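Local coordinates for iron-binding protein (Staphylococcus epidermidis, PDB 4M7O), which probably binds iron or an iron complex as a solute-binding protein of the periplasmic binding protein family, presumably for uptake, at residues G177-F182 against D197-K202; V167-D172 against S219-S224; D215-T220 against T247-V252. One frame throughout, in Å; residues are numbered along the deposited sequence.

Interaction 1: G177-F182 against D197-K202; sequences GKDTFF and DVKGWK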
loop_
_atom_site.group_PDB
_atom_site.type_symbol
_atom_site.label_atom_id
_atom_site.label_comp_id
_atom_site.label_asym_id
_atom_site.label_seq_id
_atom_site.Cartn_x
_atom_site.Cartn_y
_atom_site.Cartn_z
ATOM N N GLY A 177 -2.716 -10.401 9.855
ATOM C CA GLY A 177 -3.956 -10.553 10.599
ATOM C C GLY A 177 -4.707 -9.235 10.626
ATOM O O GLY A 177 -4.648 -8.459 9.667
ATOM N N LYS A 178 -5.415 -8.977 11.720
ATOM C CA LYS A 178 -6.160 -7.733 11.868
ATOM C C LYS A 178 -5.227 -6.532 11.954
ATOM O O LYS A 178 -4.019 -6.688 12.154
ATOM C CB LYS A 178 -7.053 -7.791 13.107
ATOM C CG LYS A 178 -8.396 -8.457 12.862
ATOM C CD LYS A 178 -9.237 -8.454 14.132
ATOM C CE LYS A 178 -10.725 -8.423 13.811
ATOM N NZ LYS A 178 -11.146 -9.565 12.958
ATOM N N ASP A 179 -5.802 -5.341 11.805
ATOM C CA ASP A 179 -5.047 -4.085 11.799
ATOM C C ASP A 179 -4.043 -4.020 10.654
ATOM O O ASP A 179 -3.008 -3.368 10.767
ATOM C CB ASP A 179 -4.320 -3.850 13.129
ATOM C CG ASP A 179 -5.268 -3.761 14.308
ATOM O OD1 ASP A 179 -6.454 -3.434 14.096
ATOM O OD2 ASP A 179 -4.819 -4.013 15.448
ATOM N N THR A 180 -4.340 -4.692 9.548
ATOM C CA THR A 180 -3.481 -4.585 8.369
ATOM C C THR A 180 -4.301 -4.168 7.171
ATOM O O THR A 180 -5.519 -4.374 7.135
ATOM C CB THR A 180 -2.784 -5.905 8.027
ATOM O OG1 THR A 180 -3.781 -6.897 7.737
ATOM C CG2 THR A 180 -1.872 -6.374 9.185
ATOM N N PHE A 181 -3.621 -3.603 6.181
ATOM C CA PHE A 181 -4.276 -3.150 4.972
ATOM C C PHE A 181 -4.883 -4.334 4.244
ATOM O O PHE A 181 -6.029 -4.277 3.798
ATOM C CB PHE A 181 -3.295 -2.386 4.076
ATOM C CG PHE A 181 -3.938 -1.265 3.307
ATOM C CD1 PHE A 181 -5.105 -1.475 2.601
ATOM C CD2 PHE A 181 -3.402 0.007 3.328
ATOM C CE1 PHE A 181 -5.711 -0.449 1.894
ATOM C CE2 PHE A 181 -4.011 1.043 2.628
ATOM C CZ PHE A 181 -5.171 0.807 1.912
ATOM N N PHE A 182 -4.135 -5.425 4.143
ATOM C CA PHE A 182 -4.679 -6.610 3.489
ATOM C C PHE A 182 -5.913 -7.132 4.206
ATOM O O PHE A 182 -6.814 -7.670 3.560
ATOM C CB PHE A 182 -3.622 -7.704 3.368
ATOM C CG PHE A 182 -2.423 -7.289 2.562
ATOM C CD1 PHE A 182 -2.588 -6.689 1.325
ATOM C CD2 PHE A 182 -1.136 -7.480 3.046
ATOM C CE1 PHE A 182 -1.486 -6.279 0.571
ATOM C CE2 PHE A 182 -0.029 -7.078 2.298
ATOM C CZ PHE A 182 -0.209 -6.483 1.059
ATOM N N ASP A 197 -7.561 -13.868 14.117
ATOM C CA ASP A 197 -7.261 -13.944 15.546
ATOM C C ASP A 197 -5.916 -13.319 15.936
ATOM O O ASP A 197 -5.627 -13.172 17.123
ATOM C CB ASP A 197 -7.341 -15.391 16.052
ATOM C CG ASP A 197 -6.349 -16.323 15.359
ATOM O OD1 ASP A 197 -6.068 -16.130 14.158
ATOM O OD2 ASP A 197 -5.860 -17.266 16.017
ATOM N N VAL A 198 -5.098 -12.952 14.952
ATOM C CA VAL A 198 -3.824 -12.286 15.244
ATOM C C VAL A 198 -3.831 -10.836 14.747
ATOM O O VAL A 198 -4.682 -10.457 13.944
ATOM C CB VAL A 198 -2.618 -13.037 14.639
ATOM C CG1 VAL A 198 -2.679 -14.515 15.001
ATOM C CG2 VAL A 198 -2.580 -12.868 13.128
ATOM N N LYS A 199 -2.882 -10.033 15.227
ATOM C CA LYS A 199 -2.799 -8.625 14.842
ATOM C C LYS A 199 -1.462 -8.274 14.184
ATOM O O LYS A 199 -0.403 -8.734 14.618
ATOM C CB LYS A 199 -3.044 -7.719 16.053
ATOM C CG LYS A 199 -4.453 -7.805 16.620
ATOM C CD LYS A 199 -4.698 -6.730 17.674
ATOM C CE LYS A 199 -6.139 -6.762 18.171
ATOM N NZ LYS A 199 -6.435 -5.636 19.098
ATOM N N GLY A 200 -1.519 -7.454 13.137
ATOM C CA GLY A 200 -0.325 -7.067 12.404
ATOM C C GLY A 200 0.256 -8.237 11.633
ATOM O O GLY A 200 -0.466 -9.163 11.252
ATOM N N TRP A 201 1.563 -8.192 11.405
ATOM C CA TRP A 201 2.271 -9.244 10.682
ATOM C C TRP A 201 2.858 -10.204 11.708
ATOM O O TRP A 201 3.600 -9.784 12.588
ATOM C CB TRP A 201 3.390 -8.625 9.806
ATOM C CG TRP A 201 2.867 -7.939 8.558
ATOM C CD1 TRP A 201 1.612 -7.437 8.376
ATOM C CD2 TRP A 201 3.567 -7.714 7.318
ATOM N NE1 TRP A 201 1.489 -6.904 7.119
ATOM C CE2 TRP A 201 2.674 -7.055 6.448
ATOM C CE3 TRP A 201 4.857 -8.003 6.863
ATOM C CZ2 TRP A 201 3.029 -6.677 5.144
ATOM C CZ3 TRP A 201 5.209 -7.627 5.567
ATOM C CH2 TRP A 201 4.299 -6.967 4.725
ATOM N N LYS A 202 2.513 -11.489 11.614
ATOM C CA LYS A 202 3.017 -12.485 12.554
ATOM C C LYS A 202 3.517 -13.726 11.831
ATOM O O LYS A 202 2.931 -14.148 10.833
ATOM C CB LYS A 202 1.913 -12.882 13.549
ATOM C CG LYS A 202 1.505 -11.753 14.490
ATOM C CD LYS A 202 2.715 -11.211 15.258
ATOM C CE LYS A 202 2.424 -9.859 15.903
ATOM N NZ LYS A 202 1.405 -9.970 16.979
#
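Lys178 and Lys199 form a single beta bridge, their CA atoms 4.6 Å apart, in which the Lys178 backbone both gives and receives: its N donates to Val198 O at 2.8 Å and its O accepts from Gly200 N. A third bond, from Gly177 N to Gly200 O, is almost straight at 176°. The bridge extends the antiparallel pair 174-176/201-203 in the mixed sheet of an alpha/beta lobe, and just after it Thr180 is the N-cap of helix 181-188. With OG1 tucked between its own backbone N and carbonyl carbon (chi1 61°), Thr180 binds Gly177 O through OG1 at 2.6 Å and also caps the N of Asn183. One hydroxyl thus ties the incoming turn to the first turn of the helix.

The same torsion sets CG2 anti to the carbonyl carbon, where it faces Trp201. Thr180 CG2 comes up to the edge of the Trp201 indole, in its plane, 3.7 Å from CD1, while also resting on the CA of Gly200. The positive phi of Gly200 (69°) is one that glycine readily adopts. Beyond the methyl, the rings of Phe182 and Trp201 meet obliquely, and both also lean on Val167 of strand 162-168, so the turn is packed against the sheet of this lobe. On the side of Asp179 and Lys199, both exposed, the contact changes character. The extended chain of Lys199 passes the carboxylate of Asp179 with its methylenes, CD lying 3.5 Å from OD2, whereas NZ stays 4.3 Å from OD2, beyond salt-bridge range; any attraction there is probably diffuse. Lys178 runs off elsewhere, toward a weak, long ion pair with Glu187. On the flank of Gly177, the branch of Val198 that touches is CG2, set 3.7 Å from Gly177 CA.

Interaction 2: V167-D172 against S219-S224; sequences VSSKPD and STEGKS
Glu221 reaches across to the end of strand 162-168 with its whole side chain, and each step of the chain meets a different part of that segment. CB starts toward the strand, and with CG anti to the carbonyl carbon (chi1 -70°) and an extended continuation the chain runs straight out. CG passes 3.7 Å from Val167 O. CD comes next, lying 3.7 Å from Ser168 CA, and the carboxylate plane stands nearly perpendicular to the plane of CB, CG and CD (chi3 -88°). Its OE1 accepts a 2.9 Å hydrogen bond from Ser169 OG on the syn lone pair, the side facing OE2. OE2 itself stays near Ser168 CA. This direct hydrogen bond holds OE1 toward Ser169, while the start of the residue is steadied by a weak bond from Glu221 N to Ser219 OG.

Closer to the sheet, the side chains of Val167 and Thr220 run alongside each other in the same direction. Thr220 OG1 presses against Val167, 3.3 Å from its CA, and CG1 touches the same oxygen. A water fills out the polar pattern: it donates to Val167 O at 2.9 Å and is hydrogen-bonded to Thr220 OG1, which also makes a weak bond to Glu166 O. Phe182 of helix 181-188 packs on both Val167 and Thr220. Val167 and Ser168, both opposite Tyr174 of strand 174-176, form a classic beta bulge; the contact with 219-224 lies beside it, where the parallel strands 162-168 and 216-219 of an alpha/beta lobe run into their C-terminal loops.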
loop_
_atom_site.group_PDB
_atom_site.type_symbol
_atom_site.label_atom_id
_atom_site.label_comp_id
_atom_site.label_asym_id
_atom_site.label_seq_id
_atom_site.Cartn_x
_atom_site.Cartn_y
_atom_site.Cartn_z
ATOM N N VAL A 167 2.599 -12.972 3.618
ATOM C CA VAL A 167 3.324 -11.712 3.363
ATOM C C VAL A 167 4.841 -11.855 3.437
ATOM O O VAL A 167 5.575 -10.930 3.123
ATOM C CB VAL A 167 2.874 -10.559 4.277
ATOM C CG1 VAL A 167 1.391 -10.312 4.103
ATOM C CG2 VAL A 167 3.216 -10.857 5.742
ATOM N N SER A 168 5.306 -13.021 3.861
ATOM C CA SER A 168 6.728 -13.323 3.807
ATOM C C SER A 168 6.835 -14.828 3.911
ATOM O O SER A 168 5.923 -15.481 4.435
ATOM C CB SER A 168 7.478 -12.628 4.948
ATOM O OG SER A 168 8.878 -12.658 4.723
ATOM N N SER A 169 7.923 -15.406 3.410
ATOM C CA SER A 169 7.965 -16.874 3.334
ATOM C C SER A 169 9.290 -17.494 3.749
ATOM O O SER A 169 9.358 -18.687 4.034
ATOM C CB SER A 169 7.603 -17.325 1.918
ATOM O OG SER A 169 8.516 -16.799 0.974
ATOM N N LYS A 170 10.354 -16.701 3.775
ATOM C CA LYS A 170 11.666 -17.282 4.024
ATOM C C LYS A 170 12.475 -16.478 5.031
ATOM O O LYS A 170 12.591 -15.258 4.898
ATOM C CB LYS A 170 12.436 -17.432 2.705
ATOM C CG LYS A 170 13.671 -18.293 2.833
ATOM C CD LYS A 170 14.493 -18.333 1.551
ATOM C CE LYS A 170 15.746 -19.190 1.751
ATOM N NZ LYS A 170 16.801 -18.949 0.722
ATOM N N PRO A 171 13.039 -17.159 6.044
ATOM C CA PRO A 171 12.878 -18.594 6.343
ATOM C C PRO A 171 11.584 -18.942 7.089
ATOM O O PRO A 171 11.230 -20.127 7.180
ATOM C CB PRO A 171 14.083 -18.903 7.248
ATOM C CG PRO A 171 15.068 -17.809 6.969
ATOM C CD PRO A 171 14.211 -16.594 6.738
ATOM N N ASP A 172 10.897 -17.945 7.640
ATOM C CA ASP A 172 9.631 -18.219 8.320
ATOM C C ASP A 172 8.487 -17.614 7.524
ATOM O O ASP A 172 8.639 -16.565 6.898
ATOM C CB ASP A 172 9.615 -17.654 9.746
ATOM C CG ASP A 172 10.578 -18.366 10.689
ATOM O OD1 ASP A 172 10.970 -19.528 10.421
ATOM O OD2 ASP A 172 10.934 -17.745 11.719
ATOM N N SER A 219 -0.084 -14.977 -1.956
ATOM C CA SER A 219 1.212 -14.417 -1.583
ATOM C C SER A 219 1.319 -12.964 -2.028
ATOM O O SER A 219 0.962 -12.620 -3.157
ATOM C CB SER A 219 2.343 -15.201 -2.228
ATOM O OG SER A 219 3.519 -14.409 -2.203
ATOM N N THR A 220 1.819 -12.103 -1.151
ATOM C CA THR A 220 1.888 -10.684 -1.483
ATOM C C THR A 220 3.304 -10.223 -1.762
ATOM O O THR A 220 3.601 -9.036 -1.670
ATOM C CB THR A 220 1.286 -9.823 -0.368
ATOM O OG1 THR A 220 2.059 -9.988 0.833
ATOM C CG2 THR A 220 -0.139 -10.252 -0.111
ATOM N N GLU A 221 4.178 -11.163 -2.100
ATOM C CA GLU A 221 5.592 -10.838 -2.239
ATOM C C GLU A 221 5.975 -10.465 -3.657
ATOM O O GLU A 221 7.129 -10.150 -3.919
ATOM C CB GLU A 221 6.457 -11.997 -1.762
ATOM C CG GLU A 221 6.410 -12.212 -0.278
ATOM C CD GLU A 221 7.444 -13.204 0.179
ATOM O OE1 GLU A 221 7.135 -14.410 0.178
ATOM O OE2 GLU A 221 8.568 -12.781 0.529
ATOM N N GLY A 222 5.010 -10.504 -4.570
ATOM C CA GLY A 222 5.257 -10.093 -5.945
ATOM C C GLY A 222 6.018 -11.126 -6.752
ATOM O O GLY A 222 6.715 -10.782 -7.707
ATOM N N LYS A 223 5.893 -12.392 -6.361
ATOM C CA LYS A 223 6.517 -13.493 -7.080
ATOM C C LYS A 223 5.602 -13.852 -8.233
ATOM O O LYS A 223 4.412 -13.548 -8.198
ATOM C CB LYS A 223 6.632 -14.732 -6.187
ATOM C CG LYS A 223 7.224 -14.521 -4.806
ATOM C CD LYS A 223 8.740 -14.587 -4.844
ATOM C CE LYS A 223 9.320 -14.934 -3.476
ATOM N NZ LYS A 223 10.788 -14.691 -3.454
ATOM N N SER A 224 6.141 -14.526 -9.242
ATOM C CA SER A 224 5.316 -15.036 -10.323
ATOM C C SER A 224 4.413 -16.110 -9.747
ATOM O O SER A 224 4.757 -16.735 -8.748
ATOM C CB SER A 224 6.189 -15.644 -11.413
ATOM O OG SER A 224 6.834 -16.812 -10.940
HETATM O O HOH W 1 4.718 -8.925 1.284
#

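Interaction 3: D215-T220 against T247-V252; sequences DILIST and TRIETV
Ser219 O is approached by two groups of the neighbouring strand: Val252 N donates to it at 2.8 Å, and the CA of Thr251 adds a C-H contact at 3.4 Å. Three more backbone bonds join strands 216-219 and 249-251 as parallel neighbours, Leu217 N to Arg248 O, Glu250 N to Leu217 O and Ser219 N to Glu250 O. Helices 225-234 and 242-245 lie between them in sequence, so the pair belongs to a beta-alpha-beta crossover. Leu217, Ser219, Ile249 and Thr251 share one face, where Tyr228 of helix 225-234 packs on all four; Ile218 and Glu250 look the other way, toward helix 264-275.

At the far end Arg248 folds back, bent at chi2 (-67°) and chi3 (-51°), which brings its guanidinium over Ile216. CG1 of Ile216 lies 3.9 Å from the guanidinium plane, offset toward the rim, and CD1 of Ile216 touches NH1 at 3.4 Å. The same NH1 donates to the carbonyls of Asp274 and Ile275, while NH2 bonds to Gln161. At the other end, Val252 CG1 meets the methyl CG2 of Thr220 at 3.7 Å. The chemistry implies division of labour: backbone bonds set the strand register, and arginine joins an apolar neighbour to the closing carbonyls of the C-terminal helix.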
loop_
_atom_site.group_PDB
_atom_site.type_symbol
_atom_site.label_atom_id
_atom_site.label_comp_id
_atom_site.label_asym_id
_atom_site.label_seq_id
_atom_site.Cartn_x
_atom_site.Cartn_y
_atom_site.Cartn_z
ATOM N N ASP A 215 -9.249 -21.551 2.067
ATOM C CA ASP A 215 -9.806 -21.918 0.774
ATOM C C ASP A 215 -8.994 -21.270 -0.343
ATOM O O ASP A 215 -9.052 -21.689 -1.491
ATOM C CB ASP A 215 -11.258 -21.461 0.703
ATOM C CG ASP A 215 -12.089 -21.982 1.870
ATOM O OD1 ASP A 215 -12.131 -23.220 2.082
ATOM O OD2 ASP A 215 -12.690 -21.149 2.589
ATOM N N ILE A 216 -8.233 -20.236 -0.003
ATOM C CA ILE A 216 -7.458 -19.500 -0.990
ATOM C C ILE A 216 -6.133 -19.085 -0.349
ATOM O O ILE A 216 -6.127 -18.637 0.799
ATOM C CB ILE A 216 -8.203 -18.213 -1.419
ATOM C CG1 ILE A 216 -9.648 -18.532 -1.834
ATOM C CG2 ILE A 216 -7.451 -17.486 -2.525
ATOM C CD1 ILE A 216 -10.460 -17.331 -2.238
ATOM N N LEU A 217 -5.021 -19.254 -1.067
ATOM C CA LEU A 217 -3.720 -18.734 -0.616
ATOM C C LEU A 217 -3.339 -17.570 -1.518
ATOM O O LEU A 217 -3.418 -17.666 -2.752
ATOM C CB LEU A 217 -2.627 -19.801 -0.704
ATOM C CG LEU A 217 -2.953 -21.204 -0.179
ATOM C CD1 LEU A 217 -1.753 -22.158 -0.338
ATOM C CD2 LEU A 217 -3.344 -21.129 1.287
ATOM N N ILE A 218 -2.947 -16.455 -0.919
ATOM C CA ILE A 218 -2.467 -15.330 -1.717
ATOM C C ILE A 218 -1.145 -14.851 -1.162
ATOM O O ILE A 218 -1.087 -14.380 -0.025
ATOM C CB ILE A 218 -3.451 -14.148 -1.696
ATOM C CG1 ILE A 218 -4.838 -14.607 -2.151
ATOM C CG2 ILE A 218 -2.922 -12.976 -2.554
ATOM C CD1 ILE A 218 -5.824 -13.497 -2.314
ATOM N N SER A 219 -0.084 -14.977 -1.956
ATOM C CA SER A 219 1.212 -14.417 -1.583
ATOM C C SER A 219 1.319 -12.964 -2.028
ATOM O O SER A 219 0.962 -12.620 -3.157
ATOM C CB SER A 219 2.343 -15.201 -2.228
ATOM O OG SER A 219 3.519 -14.409 -2.203
ATOM N N THR A 220 1.819 -12.103 -1.151
ATOM C CA THR A 220 1.888 -10.684 -1.483
ATOM C C THR A 220 3.304 -10.223 -1.762
ATOM O O THR A 220 3.601 -9.036 -1.670
ATOM C CB THR A 220 1.286 -9.823 -0.368
ATOM O OG1 THR A 220 2.059 -9.988 0.833
ATOM C CG2 THR A 220 -0.139 -10.252 -0.111
ATOM N N THR A 247 -6.852 -25.519 -6.332
ATOM C CA THR A 247 -5.967 -24.674 -7.132
ATOM C C THR A 247 -6.355 -23.201 -7.016
ATOM O O THR A 247 -6.551 -22.517 -8.014
ATOM C CB THR A 247 -5.945 -25.111 -8.610
ATOM O OG1 THR A 247 -5.932 -26.539 -8.674
ATOM C CG2 THR A 247 -4.706 -24.582 -9.308
ATOM N N ARG A 248 -6.499 -22.730 -5.784
ATOM C CA ARG A 248 -6.769 -21.323 -5.542
ATOM C C ARG A 248 -5.513 -20.749 -4.911
ATOM O O ARG A 248 -5.507 -20.360 -3.739
ATOM C CB ARG A 248 -7.977 -21.140 -4.620
ATOM C CG ARG A 248 -9.253 -21.851 -5.083
ATOM C CD ARG A 248 -9.831 -21.259 -6.358
ATOM N NE ARG A 248 -9.990 -19.808 -6.264
ATOM C CZ ARG A 248 -10.984 -19.192 -5.626
ATOM N NH1 ARG A 248 -11.037 -17.865 -5.597
ATOM N NH2 ARG A 248 -11.924 -19.896 -5.009
ATOM N N ILE A 249 -4.444 -20.742 -5.703
ATOM C CA ILE A 249 -3.135 -20.250 -5.287
ATOM C C ILE A 249 -2.800 -19.051 -6.159
ATOM O O ILE A 249 -2.633 -19.200 -7.372
ATOM C CB ILE A 249 -2.071 -21.342 -5.502
ATOM C CG1 ILE A 249 -2.400 -22.577 -4.671
ATOM C CG2 ILE A 249 -0.681 -20.857 -5.148
ATOM C CD1 ILE A 249 -1.472 -23.731 -4.960
ATOM N N GLU A 250 -2.724 -17.858 -5.567
ATOM C CA GLU A 250 -2.526 -16.638 -6.357
ATOM C C GLU A 250 -1.395 -15.792 -5.787
ATOM O O GLU A 250 -0.990 -15.974 -4.640
ATOM C CB GLU A 250 -3.810 -15.798 -6.399
ATOM C CG GLU A 250 -5.087 -16.580 -6.698
ATOM C CD GLU A 250 -5.239 -16.946 -8.167
ATOM O OE1 GLU A 250 -4.540 -16.350 -9.016
ATOM O OE2 GLU A 250 -6.065 -17.833 -8.475
ATOM N N THR A 251 -0.884 -14.868 -6.596
ATOM C CA THR A 251 0.142 -13.950 -6.123
ATOM C C THR A 251 -0.245 -12.539 -6.453
ATOM O O THR A 251 -0.897 -12.276 -7.463
ATOM C CB THR A 251 1.490 -14.195 -6.776
ATOM O OG1 THR A 251 1.392 -13.908 -8.175
ATOM C CG2 THR A 251 1.901 -15.630 -6.584
ATOM N N VAL A 252 0.188 -11.620 -5.608
ATOM C CA VAL A 252 -0.067 -10.213 -5.855
ATOM C C VAL A 252 1.187 -9.450 -5.423
ATOM O O VAL A 252 1.989 -9.984 -4.644
ATOM C CB VAL A 252 -1.349 -9.816 -5.095
ATOM C CG1 VAL A 252 -1.052 -9.410 -3.643
ATOM C CG2 VAL A 252 -2.106 -8.777 -5.849
#

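In the fold
A general lesson emerges: one sheet is held by different chemistry along its strands and at their ends. Interaction 3 is the buried member, regular parallel pairing between strands, although it includes an edge strand; interactions 1 and 2 are partly buried, joining turns and strand ends with bridge, cap, carboxylate and water. Interactions 2 and 3 share Ser219 and Thr220, their centres about 11 Å apart, and the loop 219-224 returns to segment 247-252 through the hydrogen bond between Lys223 O and Thr251 OG1. Interaction 1 is nested in the chain between the segments of interaction 2, and it touches the other two through Phe182.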